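Local coordinates for putative peptidyl-arginine deiminase family protein (Campylobacter jejuni subsp. jejuni serotype O:2, PDB 6B10) that probably hydrolyses agmatine to N-carbamoylputrescine and ammonia, a step on the route to putrescine, as an agmatine deiminase of the guanidine-modifying enzyme superfamily, at residues S31-Y36 with D85-D90; N75-K80 with K130-E135; A212-I215 with T219-H222; A268-F273 with K288-I293. All coordinates share one frame; numbering follows the deposited sequence.

Contact 1: S31-Y36 with D85-D90; sequences SDWNPY and DTWIRD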
loop_
_atom_site.group_PDB
_atom_site.type_symbol
_atom_site.label_atom_id
_atom_site.label_comp_id
_atom_site.label_asym_id
_atom_site.label_seq_id
_atom_site.Cartn_x
_atom_site.Cartn_y
_atom_site.Cartn_z
ATOM N N SER A 31 -17.725 12.199 2.609
ATOM C CA SER A 31 -17.563 10.868 2.017
ATOM C C SER A 31 -18.427 9.832 2.760
ATOM O O SER A 31 -19.350 10.202 3.485
ATOM C CB SER A 31 -16.080 10.483 2.047
ATOM O OG SER A 31 -15.589 10.473 3.378
ATOM N N ASP A 32 -18.128 8.542 2.591
ATOM C CA ASP A 32 -18.942 7.470 3.178
ATOM C C ASP A 32 -18.411 6.969 4.528
ATOM O O ASP A 32 -18.500 5.778 4.829
ATOM C CB ASP A 32 -19.047 6.300 2.191
ATOM C CG ASP A 32 -19.628 6.718 0.849
ATOM O OD1 ASP A 32 -20.652 7.436 0.835
ATOM O OD2 ASP A 32 -19.066 6.323 -0.193
ATOM N N TRP A 33 -17.871 7.883 5.336
ATOM C CA TRP A 33 -17.416 7.576 6.693
ATOM C C TRP A 33 -18.325 8.220 7.748
ATOM O O TRP A 33 -18.016 8.180 8.942
ATOM C CB TRP A 33 -15.978 8.075 6.894
ATOM C CG TRP A 33 -14.928 7.325 6.114
ATOM C CD1 TRP A 33 -14.352 7.707 4.938
ATOM C CD2 TRP A 33 -14.318 6.080 6.473
ATOM N NE1 TRP A 33 -13.427 6.775 4.536
ATOM C CE2 TRP A 33 -13.386 5.766 5.461
ATOM C CE3 TRP A 33 -14.471 5.197 7.548
ATOM C CZ2 TRP A 33 -12.610 4.603 5.492
ATOM C CZ3 TRP A 33 -13.700 4.040 7.577
ATOM C CH2 TRP A 33 -12.779 3.756 6.554
ATOM N N ASN A 34 -19.446 8.793 7.306
ATOM C CA ASN A 34 -20.316 9.613 8.167
ATOM C C ASN A 34 -20.803 8.938 9.454
ATOM O O ASN A 34 -20.650 9.506 10.540
ATOM C CB ASN A 34 -21.529 10.128 7.377
ATOM C CG ASN A 34 -21.165 11.218 6.390
ATOM O OD1 ASN A 34 -20.735 12.302 6.783
ATOM N ND2 ASN A 34 -21.347 10.944 5.101
ATOM N N PRO A 35 -21.389 7.730 9.339
ATOM C CA PRO A 35 -21.964 7.073 10.522
ATOM C C PRO A 35 -20.967 6.842 11.663
ATOM O O PRO A 35 -21.326 6.990 12.833
ATOM C CB PRO A 35 -22.466 5.729 9.974
ATOM C CG PRO A 35 -22.587 5.922 8.501
ATOM C CD PRO A 35 -21.501 6.885 8.137
ATOM N N TYR A 36 -19.729 6.493 11.314
ATOM C CA TYR A 36 -18.682 6.209 12.298
ATOM C C TYR A 36 -17.488 7.137 12.059
ATOM O O TYR A 36 -16.338 6.702 11.977
ATOM C CB TYR A 36 -18.282 4.726 12.243
ATOM C CG TYR A 36 -18.400 4.103 10.868
ATOM C CD1 TYR A 36 -17.368 4.205 9.942
ATOM C CD2 TYR A 36 -19.547 3.411 10.495
ATOM C CE1 TYR A 36 -17.478 3.641 8.685
ATOM C CE2 TYR A 36 -19.665 2.840 9.241
ATOM C CZ TYR A 36 -18.628 2.957 8.339
ATOM O OH TYR A 36 -18.734 2.392 7.087
ATOM N N ASP A 85 -12.441 10.236 -1.559
ATOM C CA ASP A 85 -11.743 8.965 -1.380
ATOM C C ASP A 85 -10.555 9.142 -0.426
ATOM O O ASP A 85 -9.719 10.026 -0.626
ATOM C CB ASP A 85 -11.252 8.463 -2.742
ATOM C CG ASP A 85 -10.638 7.074 -2.685
ATOM O OD1 ASP A 85 -10.559 6.477 -1.594
ATOM O OD2 ASP A 85 -10.222 6.577 -3.752
ATOM N N THR A 86 -10.499 8.310 0.613
ATOM C CA THR A 86 -9.388 8.325 1.567
ATOM C C THR A 86 -8.287 7.311 1.209
ATOM O O THR A 86 -7.196 7.342 1.776
ATOM C CB THR A 86 -9.878 8.022 2.994
ATOM O OG1 THR A 86 -10.514 6.739 3.023
ATOM C CG2 THR A 86 -10.855 9.088 3.458
ATOM N N TRP A 87 -8.577 6.413 0.274
ATOM C CA TRP A 87 -7.646 5.351 -0.072
ATOM C C TRP A 87 -6.597 5.883 -1.036
ATOM O O TRP A 87 -6.654 5.636 -2.233
ATOM C CB TRP A 87 -8.396 4.153 -0.659
ATOM C CG TRP A 87 -9.474 3.622 0.260
ATOM C CD1 TRP A 87 -10.817 3.593 0.013
ATOM C CD2 TRP A 87 -9.298 3.069 1.575
ATOM N NE1 TRP A 87 -11.484 3.049 1.084
ATOM C CE2 TRP A 87 -10.577 2.719 2.056
ATOM C CE3 TRP A 87 -8.184 2.834 2.389
ATOM C CZ2 TRP A 87 -10.774 2.143 3.314
ATOM C CZ3 TRP A 87 -8.382 2.262 3.644
ATOM C CH2 TRP A 87 -9.666 1.925 4.091
ATOM N N ILE A 88 -5.638 6.624 -0.489
ATOM C CA ILE A 88 -4.634 7.316 -1.302
ATOM C C ILE A 88 -3.689 6.353 -2.038
ATOM O O ILE A 88 -3.177 6.693 -3.102
ATOM C CB ILE A 88 -3.843 8.362 -0.473
ATOM C CG1 ILE A 88 -2.950 9.217 -1.384
ATOM C CG2 ILE A 88 -2.999 7.706 0.606
ATOM C CD1 ILE A 88 -2.439 10.481 -0.725
ATOM N N ARG A 89 -3.467 5.160 -1.485
ATOM C CA ARG A 89 -2.710 4.111 -2.182
ATOM C C ARG A 89 -3.278 3.827 -3.588
ATOM O O ARG A 89 -2.526 3.511 -4.512
ATOM C CB ARG A 89 -2.696 2.826 -1.334
ATOM C CG ARG A 89 -1.895 1.645 -1.895
ATOM C CD ARG A 89 -0.385 1.781 -1.759
ATOM N NE ARG A 89 0.040 2.132 -0.403
ATOM C CZ ARG A 89 1.306 2.357 -0.049
ATOM N NH1 ARG A 89 2.284 2.230 -0.931
ATOM N NH2 ARG A 89 1.596 2.697 1.201
ATOM N N ASP A 90 -4.597 3.926 -3.748
ATOM C CA ASP A 90 -5.226 3.728 -5.061
ATOM C C ASP A 90 -4.765 4.754 -6.092
ATOM O O ASP A 90 -4.431 4.394 -7.223
ATOM C CB ASP A 90 -6.759 3.812 -4.971
ATOM C CG ASP A 90 -7.389 2.595 -4.321
ATOM O OD1 ASP A 90 -6.866 1.472 -4.491
ATOM O OD2 ASP A 90 -8.435 2.764 -3.658
#
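Trp33 reaches Thr86 and Trp87 with one long side of its indole. Its NE1 donates to Thr86 OG1 over 3.3 Å. The bond is bent, with an N-H...O angle of 139°, and the oxygen sits 23° out of the indole plane. Thr86 CG2 lies beside the same nitrogen, 3.6 Å from Trp33 NE1. Further along the ring, Trp33 CZ2 meets Trp87 CZ2 at 3.8 Å. The two indoles are oblique, with planes 55° apart, so they neither stack nor form a T.

Thr86 OG1 stands between its backbone N and carbonyl carbon, and from there it touches both indoles. It accepts from Trp33 NE1 and also lies 4.0 Å above the plane of the Trp87 ring, over its centre. The backbone here is held by an Asx turn: Trp87 N donates to Asp85 OD1 over 2.7 Å. An inverse gamma turn centred on Trp87 follows.

Around this pair, Trp33 also packs on Pro27, Gln317 and Ile40, and Thr86 on Tyr44. The contact therefore joins the loop between strand 19-25 and helix 37-52 to the turn that leads into helix 88-91, with helix 37-52 packed against both.

Contact 2: N75-K80 with K130-E135; sequences NVEFFK and KEKFKE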
loop_
_atom_site.group_PDB
_atom_site.type_symbol
_atom_site.label_atom_id
_atom_site.label_comp_id
_atom_site.label_asym_id
_atom_site.label_seq_id
_atom_site.Cartn_x
_atom_site.Cartn_y
_atom_site.Cartn_z
ATOM N N ASN A 75 5.902 16.262 14.039
ATOM C CA ASN A 75 6.179 15.744 12.694
ATOM C C ASN A 75 4.952 15.475 11.834
ATOM O O ASN A 75 4.966 14.571 11.000
ATOM C CB ASN A 75 7.025 14.475 12.774
ATOM C CG ASN A 75 8.304 14.692 13.532
ATOM O OD1 ASN A 75 8.459 14.212 14.651
ATOM N ND2 ASN A 75 9.221 15.443 12.940
ATOM N N VAL A 76 3.895 16.259 12.020
ATOM C CA VAL A 76 2.713 16.137 11.184
ATOM C C VAL A 76 2.494 17.447 10.434
ATOM O O VAL A 76 2.415 18.512 11.042
ATOM C CB VAL A 76 1.471 15.743 12.002
ATOM C CG1 VAL A 76 0.247 15.632 11.109
ATOM C CG2 VAL A 76 1.714 14.415 12.708
ATOM N N GLU A 77 2.424 17.358 9.109
ATOM C CA GLU A 77 2.147 18.514 8.271
ATOM C C GLU A 77 0.773 18.358 7.659
ATOM O O GLU A 77 0.205 17.264 7.658
ATOM C CB GLU A 77 3.207 18.669 7.182
ATOM C CG GLU A 77 4.567 19.046 7.740
ATOM C CD GLU A 77 5.668 19.014 6.707
ATOM O OE1 GLU A 77 5.366 19.033 5.496
ATOM O OE2 GLU A 77 6.846 18.981 7.117
ATOM N N PHE A 78 0.246 19.464 7.150
ATOM C CA PHE A 78 -1.108 19.514 6.625
ATOM C C PHE A 78 -1.104 20.193 5.266
ATOM O O PHE A 78 -0.260 21.042 4.998
ATOM C CB PHE A 78 -2.017 20.272 7.593
ATOM C CG PHE A 78 -1.820 19.886 9.032
ATOM C CD1 PHE A 78 -2.373 18.714 9.532
ATOM C CD2 PHE A 78 -1.065 20.682 9.883
ATOM C CE1 PHE A 78 -2.188 18.349 10.854
ATOM C CE2 PHE A 78 -0.878 20.324 11.209
ATOM C CZ PHE A 78 -1.441 19.155 11.695
ATOM N N PHE A 79 -2.044 19.805 4.414
ATOM C CA PHE A 79 -2.162 20.373 3.081
ATOM C C PHE A 79 -3.630 20.476 2.683
ATOM O O PHE A 79 -4.302 19.460 2.494
ATOM C CB PHE A 79 -1.408 19.519 2.064
ATOM C CG PHE A 79 -1.559 19.999 0.649
ATOM C CD1 PHE A 79 -0.911 21.151 0.221
ATOM C CD2 PHE A 79 -2.355 19.310 -0.255
ATOM C CE1 PHE A 79 -1.052 21.604 -1.081
ATOM C CE2 PHE A 79 -2.497 19.755 -1.560
ATOM C CZ PHE A 79 -1.847 20.903 -1.974
ATOM N N LYS A 80 -4.119 21.709 2.559
ATOM C CA LYS A 80 -5.507 21.959 2.185
ATOM C C LYS A 80 -5.749 21.541 0.739
ATOM O O LYS A 80 -5.033 21.972 -0.167
ATOM C CB LYS A 80 -5.862 23.437 2.369
ATOM N N LYS A 130 2.286 20.571 -7.563
ATOM C CA LYS A 130 2.430 21.959 -8.002
ATOM C C LYS A 130 2.670 22.901 -6.817
ATOM O O LYS A 130 3.590 23.721 -6.847
ATOM C CB LYS A 130 1.195 22.405 -8.797
ATOM C CG LYS A 130 1.275 23.829 -9.328
ATOM C CD LYS A 130 0.149 24.132 -10.307
ATOM C CE LYS A 130 -0.011 25.629 -10.546
ATOM N NZ LYS A 130 -0.734 26.315 -9.435
ATOM N N GLU A 131 1.859 22.759 -5.769
ATOM C CA GLU A 131 1.847 23.710 -4.657
ATOM C C GLU A 131 2.849 23.390 -3.556
ATOM O O GLU A 131 3.652 24.245 -3.186
ATOM C CB GLU A 131 0.452 23.791 -4.046
ATOM C CG GLU A 131 -0.643 24.153 -5.034
ATOM C CD GLU A 131 -2.016 24.105 -4.403
ATOM O OE1 GLU A 131 -2.098 24.266 -3.167
ATOM O OE2 GLU A 131 -3.009 23.907 -5.136
ATOM N N LYS A 132 2.807 22.172 -3.017
ATOM C CA LYS A 132 3.684 21.835 -1.891
ATOM C C LYS A 132 5.099 21.446 -2.322
ATOM O O LYS A 132 6.060 22.129 -1.971
ATOM C CB LYS A 132 3.084 20.741 -1.012
ATOM C CG LYS A 132 3.854 20.571 0.287
ATOM C CD LYS A 132 3.352 19.413 1.120
ATOM C CE LYS A 132 4.322 19.100 2.252
ATOM N NZ LYS A 132 4.321 20.121 3.337
ATOM N N PHE A 133 5.229 20.351 -3.068
ATOM C CA PHE A 133 6.552 19.844 -3.449
ATOM C C PHE A 133 7.213 20.691 -4.539
ATOM O O PHE A 133 8.443 20.722 -4.628
ATOM C CB PHE A 133 6.481 18.382 -3.909
ATOM C CG PHE A 133 5.842 17.451 -2.909
ATOM C CD1 PHE A 133 6.239 17.452 -1.578
ATOM C CD2 PHE A 133 4.853 16.559 -3.308
ATOM C CE1 PHE A 133 5.656 16.596 -0.663
ATOM C CE2 PHE A 133 4.268 15.696 -2.394
ATOM C CZ PHE A 133 4.669 15.716 -1.070
ATOM N N LYS A 134 6.401 21.369 -5.357
ATOM C CA LYS A 134 6.897 22.212 -6.457
ATOM C C LYS A 134 7.830 21.403 -7.349
ATOM O O LYS A 134 9.027 21.679 -7.464
ATOM C CB LYS A 134 7.578 23.474 -5.919
ATOM C CG LYS A 134 6.610 24.405 -5.203
ATOM C CD LYS A 134 7.332 25.464 -4.391
ATOM C CE LYS A 134 6.365 26.211 -3.485
ATOM N NZ LYS A 134 7.083 27.131 -2.559
ATOM N N GLU A 135 7.243 20.397 -7.981
ATOM C CA GLU A 135 7.987 19.326 -8.613
ATOM C C GLU A 135 7.226 18.872 -9.849
ATOM O O GLU A 135 6.001 18.989 -9.903
ATOM C CB GLU A 135 8.131 18.179 -7.606
ATOM C CG GLU A 135 9.033 17.032 -8.030
ATOM C CD GLU A 135 9.105 15.932 -6.978
ATOM O OE1 GLU A 135 9.227 16.255 -5.772
ATOM O OE2 GLU A 135 9.050 14.743 -7.358
#
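Glu77 and Lys132 form the closest part of this contact. Lys132 NZ donates to Glu77 OE1 over 2.6 Å in a salt bridge. The amine meets that oxygen nearly along its C-O axis. Lys132 runs out extended and then bends at its last torsion (chi4 72°), which turns NZ onto the carboxylate. Glu77 OE1 is also hydrogen-bonded to Tyr21 OH of strand 19-25. Two bonds thus grip one oxygen, which probably favours the charged carboxylate. Along its length Lys132 also touches Leu58 and Tyr21.

Phe79 is buried and points at the helix, with Lys127 and Leu128 also against it. Lys132 CB stands 4.2 Å from Phe79 CD1. The solvent side is Glu131, an exposed residue that only borders the ring. Its OE1 comes within 3.5 Å of Phe79 CE1, and its CB within 4.0 Å of the same atom. Ring and carboxylate planes are 55° apart, and the oxygen lies obliquely to the ring.

Glu77 and Phe79 alternate with Val76 and Phe78 along strand 76-80. It is an outermost strand of a mixed sheet, with helix 37-52 against Val76, while helix 120-133 ends over Glu77 and Phe79 with a wider pi-type turn. Such an alpha/beta unit is consistent with the propeller fold of guanidine-modifying enzymes.

Contact 3: A212-I215 with T219-H222; sequences ARFI and TIAH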
loop_
_atom_site.group_PDB
_atom_site.type_symbol
_atom_site.label_atom_id
_atom_site.label_comp_id
_atom_site.label_asym_id
_atom_site.label_seq_id
_atom_site.Cartn_x
_atom_site.Cartn_y
_atom_site.Cartn_z
ATOM N N ALA A 212 -0.087 -10.737 -0.726
ATOM C CA ALA A 212 1.341 -11.065 -0.699
ATOM C C ALA A 212 2.199 -9.828 -0.882
ATOM O O ALA A 212 1.861 -8.957 -1.679
ATOM C CB ALA A 212 1.669 -12.086 -1.781
ATOM N N ARG A 213 3.319 -9.788 -0.164
ATOM C CA ARG A 213 4.181 -8.621 -0.089
ATOM C C ARG A 213 5.626 -9.057 0.114
ATOM O O ARG A 213 5.885 -9.946 0.920
ATOM C CB ARG A 213 3.822 -7.761 1.135
ATOM C CG ARG A 213 2.382 -7.288 1.266
ATOM C CD ARG A 213 2.043 -6.143 0.324
ATOM N NE ARG A 213 2.908 -4.989 0.533
ATOM C CZ ARG A 213 2.760 -4.072 1.490
ATOM N NH1 ARG A 213 1.772 -4.138 2.374
ATOM N NH2 ARG A 213 3.633 -3.084 1.580
ATOM N N PHE A 214 6.566 -8.427 -0.583
ATOM C CA PHE A 214 7.966 -8.550 -0.209
ATOM C C PHE A 214 8.210 -7.823 1.108
ATOM O O PHE A 214 7.725 -6.700 1.311
ATOM C CB PHE A 214 8.890 -7.952 -1.270
ATOM C CG PHE A 214 8.958 -8.751 -2.533
ATOM C CD1 PHE A 214 9.695 -9.925 -2.580
ATOM C CD2 PHE A 214 8.288 -8.334 -3.674
ATOM C CE1 PHE A 214 9.760 -10.672 -3.745
ATOM C CE2 PHE A 214 8.351 -9.073 -4.843
ATOM C CZ PHE A 214 9.089 -10.244 -4.875
ATOM N N ILE A 215 8.978 -8.460 1.987
ATOM C CA ILE A 215 9.426 -7.823 3.225
ATOM C C ILE A 215 10.939 -7.600 3.248
ATOM O O ILE A 215 11.437 -6.792 4.032
ATOM C CB ILE A 215 8.976 -8.611 4.469
ATOM C CG1 ILE A 215 9.564 -10.024 4.489
ATOM C CG2 ILE A 215 7.462 -8.661 4.515
ATOM C CD1 ILE A 215 9.220 -10.799 5.739
ATOM N N THR A 219 12.359 -12.307 0.335
ATOM C CA THR A 219 11.278 -12.894 1.129
ATOM C C THR A 219 9.899 -12.319 0.828
ATOM O O THR A 219 9.723 -11.099 0.751
ATOM C CB THR A 219 11.563 -12.712 2.623
ATOM O OG1 THR A 219 12.947 -12.974 2.878
ATOM C CG2 THR A 219 10.709 -13.641 3.457
ATOM N N ILE A 220 8.923 -13.210 0.687
ATOM C CA ILE A 220 7.538 -12.836 0.476
ATOM C C ILE A 220 6.677 -13.299 1.647
ATOM O O ILE A 220 6.672 -14.488 2.003
ATOM C CB ILE A 220 6.976 -13.437 -0.825
ATOM C CG1 ILE A 220 7.689 -12.820 -2.028
ATOM C CG2 ILE A 220 5.475 -13.177 -0.925
ATOM C CD1 ILE A 220 7.376 -13.479 -3.352
ATOM N N ALA A 221 5.952 -12.352 2.237
ATOM C CA ALA A 221 4.975 -12.651 3.268
ATOM C C ALA A 221 3.627 -12.723 2.587
ATOM O O ALA A 221 3.301 -11.840 1.798
ATOM C CB ALA A 221 4.967 -11.565 4.331
ATOM N N HIS A 222 2.843 -13.758 2.893
ATOM C CA HIS A 222 1.602 -14.023 2.169
ATOM C C HIS A 222 0.508 -14.613 3.056
ATOM O O HIS A 222 0.775 -15.382 3.986
ATOM C CB HIS A 222 1.850 -14.948 0.959
ATOM C CG HIS A 222 2.218 -16.357 1.326
ATOM N ND1 HIS A 222 1.276 -17.332 1.580
ATOM C CD2 HIS A 222 3.424 -16.953 1.479
ATOM C CE1 HIS A 222 1.888 -18.463 1.889
ATOM N NE2 HIS A 222 3.190 -18.259 1.833
#
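Arg213 and Ala221 form a hydrogen-bonded antiparallel pair, flanked by the non-hydrogen-bonded pairs Ala212-His222 and Phe214-Ile220, with the two short strands running at 153° to each other. Arg213 N donates to Ala221 O over 2.8 Å, and Ala221 N returns the bond to Arg213 O at 2.7 Å. Nearer the turn, Ile215 N donates to Thr219 O over 3.0 Å.

Ala212, Phe214, Ile220 and His222 share one face. Phe214 leans across to its partner, and its CE1 lies 3.4 Å from Ile220 CG1. The other branch of Ile220, CG2, is 4.1 Å from Ala212 CB. Ala212 CB also meets His222 CB at 4.0 Å. Leu158 of strand 156-160 packs against Ala212, Phe214 and Ile220.

The motif is a beta hairpin. Its strand 212-216 lies at the edge of a three-stranded sheet, and strand 219-224 continues parallel to strand 249-254.

At Ile215 the strand changes direction. A chi1 of 62° swings CG1 toward Thr219 CB, while Ile215 CG2 rests 3.8 Å from Ala221 CB. Thr219 OG1 bonds to Asp216 OD1, inside the turn. Arg213 projects from the Ala221 face, and its side chain curls back from the hairpin to salt bridges with Asp150 and Glu15.

Contact 4: A268-F273 with K288-I293; sequences ATYANF and KNDEII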
loop_
_atom_site.group_PDB
_atom_site.type_symbol
_atom_site.label_atom_id
_atom_site.label_comp_id
_atom_site.label_asym_id
_atom_site.label_seq_id
_atom_site.Cartn_x
_atom_site.Cartn_y
_atom_site.Cartn_z
ATOM N N ALA A 268 -10.368 -8.862 6.445
ATOM C CA ALA A 268 -9.247 -8.642 7.347
ATOM C C ALA A 268 -8.033 -9.403 6.831
ATOM O O ALA A 268 -8.114 -10.601 6.582
ATOM C CB ALA A 268 -9.603 -9.096 8.753
ATOM N N THR A 269 -6.920 -8.696 6.660
ATOM C CA THR A 269 -5.694 -9.277 6.123
ATOM C C THR A 269 -4.472 -8.626 6.764
ATOM O O THR A 269 -4.435 -7.406 6.951
ATOM C CB THR A 269 -5.620 -9.131 4.585
ATOM O OG1 THR A 269 -4.319 -9.516 4.117
ATOM C CG2 THR A 269 -5.909 -7.692 4.144
ATOM N N TYR A 270 -3.479 -9.444 7.101
ATOM C CA TYR A 270 -2.257 -8.945 7.719
ATOM C C TYR A 270 -1.236 -8.482 6.684
ATOM O O TYR A 270 -0.226 -7.858 7.035
ATOM C CB TYR A 270 -1.656 -9.991 8.666
ATOM C CG TYR A 270 -2.521 -10.282 9.889
ATOM C CD1 TYR A 270 -2.697 -9.323 10.882
ATOM C CD2 TYR A 270 -3.149 -11.521 10.056
ATOM C CE1 TYR A 270 -3.476 -9.577 12.002
ATOM C CE2 TYR A 270 -3.937 -11.788 11.168
ATOM C CZ TYR A 270 -4.100 -10.817 12.143
ATOM O OH TYR A 270 -4.881 -11.088 13.254
ATOM N N ALA A 271 -1.500 -8.762 5.408
ATOM C CA ALA A 271 -0.604 -8.340 4.326
ATOM C C ALA A 271 -0.655 -6.825 4.062
ATOM O O ALA A 271 0.261 -6.265 3.458
ATOM C CB ALA A 271 -0.913 -9.112 3.046
ATOM N N ASN A 272 -1.705 -6.158 4.533
ATOM C CA ASN A 272 -1.869 -4.715 4.322
ATOM C C ASN A 272 -1.089 -3.873 5.348
ATOM O O ASN A 272 -1.591 -2.862 5.858
ATOM C CB ASN A 272 -3.359 -4.364 4.360
ATOM C CG ASN A 272 -3.742 -3.316 3.339
ATOM O OD1 ASN A 272 -4.138 -2.210 3.690
ATOM N ND2 ASN A 272 -3.635 -3.662 2.066
ATOM N N PHE A 273 0.141 -4.297 5.645
ATOM C CA PHE A 273 1.050 -3.529 6.491
ATOM C C PHE A 273 1.721 -2.415 5.691
ATOM O O PHE A 273 1.552 -2.326 4.474
ATOM C CB PHE A 273 2.101 -4.432 7.168
ATOM C CG PHE A 273 2.775 -5.429 6.249
ATOM C CD1 PHE A 273 3.502 -5.017 5.130
ATOM C CD2 PHE A 273 2.734 -6.787 6.542
ATOM C CE1 PHE A 273 4.137 -5.942 4.312
ATOM C CE2 PHE A 273 3.369 -7.714 5.725
ATOM C CZ PHE A 273 4.075 -7.289 4.612
ATOM N N LYS A 288 -6.065 -13.685 18.005
ATOM C CA LYS A 288 -4.812 -14.302 18.464
ATOM C C LYS A 288 -3.706 -14.265 17.408
ATOM O O LYS A 288 -2.523 -14.322 17.744
ATOM C CB LYS A 288 -5.040 -15.749 18.924
ATOM C CG LYS A 288 -5.524 -16.703 17.844
ATOM C CD LYS A 288 -5.552 -18.137 18.359
ATOM C CE LYS A 288 -6.253 -19.072 17.389
ATOM N NZ LYS A 288 -5.516 -19.173 16.103
ATOM N N ASN A 289 -4.090 -14.182 16.137
ATOM C CA ASN A 289 -3.114 -14.138 15.057
ATOM C C ASN A 289 -2.346 -12.823 14.963
ATOM O O ASN A 289 -1.287 -12.792 14.347
ATOM C CB ASN A 289 -3.774 -14.479 13.719
ATOM C CG ASN A 289 -4.180 -15.939 13.624
ATOM O OD1 ASN A 289 -3.879 -16.740 14.503
ATOM N ND2 ASN A 289 -4.865 -16.288 12.558
ATOM N N ASP A 290 -2.874 -11.755 15.572
ATOM C CA ASP A 290 -2.149 -10.486 15.710
ATOM C C ASP A 290 -0.762 -10.751 16.276
ATOM O O ASP A 290 0.252 -10.282 15.747
ATOM C CB ASP A 290 -2.859 -9.526 16.678
ATOM C CG ASP A 290 -4.177 -8.977 16.144
ATOM O OD1 ASP A 290 -4.567 -9.236 14.991
ATOM O OD2 ASP A 290 -4.858 -8.283 16.918
ATOM N N GLU A 291 -0.738 -11.498 17.374
ATOM C CA GLU A 291 0.498 -11.809 18.063
ATOM C C GLU A 291 1.387 -12.719 17.226
ATOM O O GLU A 291 2.598 -12.549 17.203
ATOM C CB GLU A 291 0.209 -12.465 19.416
ATOM C CG GLU A 291 1.471 -12.895 20.148
ATOM C CD GLU A 291 1.246 -13.288 21.598
ATOM O OE1 GLU A 291 0.101 -13.182 22.094
ATOM O OE2 GLU A 291 2.235 -13.702 22.244
ATOM N N ILE A 292 0.782 -13.684 16.545
ATOM C CA ILE A 292 1.544 -14.643 15.745
ATOM C C ILE A 292 2.256 -13.940 14.590
ATOM O O ILE A 292 3.448 -14.177 14.351
ATOM C CB ILE A 292 0.650 -15.795 15.222
ATOM C CG1 ILE A 292 0.152 -16.648 16.401
ATOM C CG2 ILE A 292 1.410 -16.675 14.236
ATOM C CD1 ILE A 292 -0.819 -17.738 16.013
ATOM N N ILE A 293 1.536 -13.075 13.874
ATOM C CA ILE A 293 2.123 -12.415 12.711
ATOM C C ILE A 293 3.167 -11.375 13.123
ATOM O O ILE A 293 4.187 -11.240 12.464
ATOM C CB ILE A 293 1.070 -11.845 11.735
ATOM C CG1 ILE A 293 0.224 -10.736 12.371
ATOM C CG2 ILE A 293 0.186 -12.976 11.210
ATOM C CD1 ILE A 293 0.580 -9.344 11.905
#
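Tyr270 reaches from its loop to the first turn of helix 289-300, and its side chain makes all the contacts of the loop with this turn. At the root, Tyr270 CB lies 4.0 Å from Ile293 CD1. The ring then passes over the branches of Ile293. Ile293 CG1 sits over one face in a CH-pi contact, 3.8 Å from the Tyr270 ring centroid and 20° off the normal. Tyr270 CD1 meets Ile293 CD1 at 3.4 Å, and on the other flank Tyr270 CD2 is 3.8 Å from Ile293 CG2. With chi1 at 64°, Ile293 lays CG1 over the face, and CD1 and CG2 reach the CD1 and CD2 sides of the ring.

Further out, Tyr270 CE2 touches Asn289 CB at 3.7 Å. At the tip, Tyr270 OH donates to Asp290 OD1 over 2.6 Å. The carboxylate stands almost upright to the ring, its plane 86° from the ring plane. The hydroxyl uses the anti side of OD1 and is tilted out of the carboxylate plane. Asp290 N is also near the hydroxyl, but the angle is too poor for a bond. Asp290 OD1 takes a second bond from Tyr285 N, so the acid ties the helix start to both tyrosines.

Tyr270 is the middle residue of an ST turn, in which Ala271 N donates to Thr269 OG1. The loop before strand 274-276 is thereby joined to the start of helix 289-300. Ile293 of that helix and Ala271 of the loop both also pack on strand 249-254.

Overall arrangement
Contacts 3 and 4 touch, with centres about 13 Å apart. Arg213 NH1 of the hairpin probably donates to Phe273 O and Ala271 O, each 2.8 Å away, and Ile215 packs on Phe273. Contact 1 lies apart from both, though its nearest atoms come within about 6 Å of each. All three border His322 or Cys323: Trp87 touches Cys323, Arg213 touches His322, and Asn272 bonds to Cys323 N. This is consistent with a position near the active-site pocket that lies at the centre of the propeller in this superfamily. Contact 2 is peripheral, about 31 Å from contact 3 between centres. It interleaves with contact 1 along the chain. The bound potassium ion is about 12 Å from the Trp87 side chain.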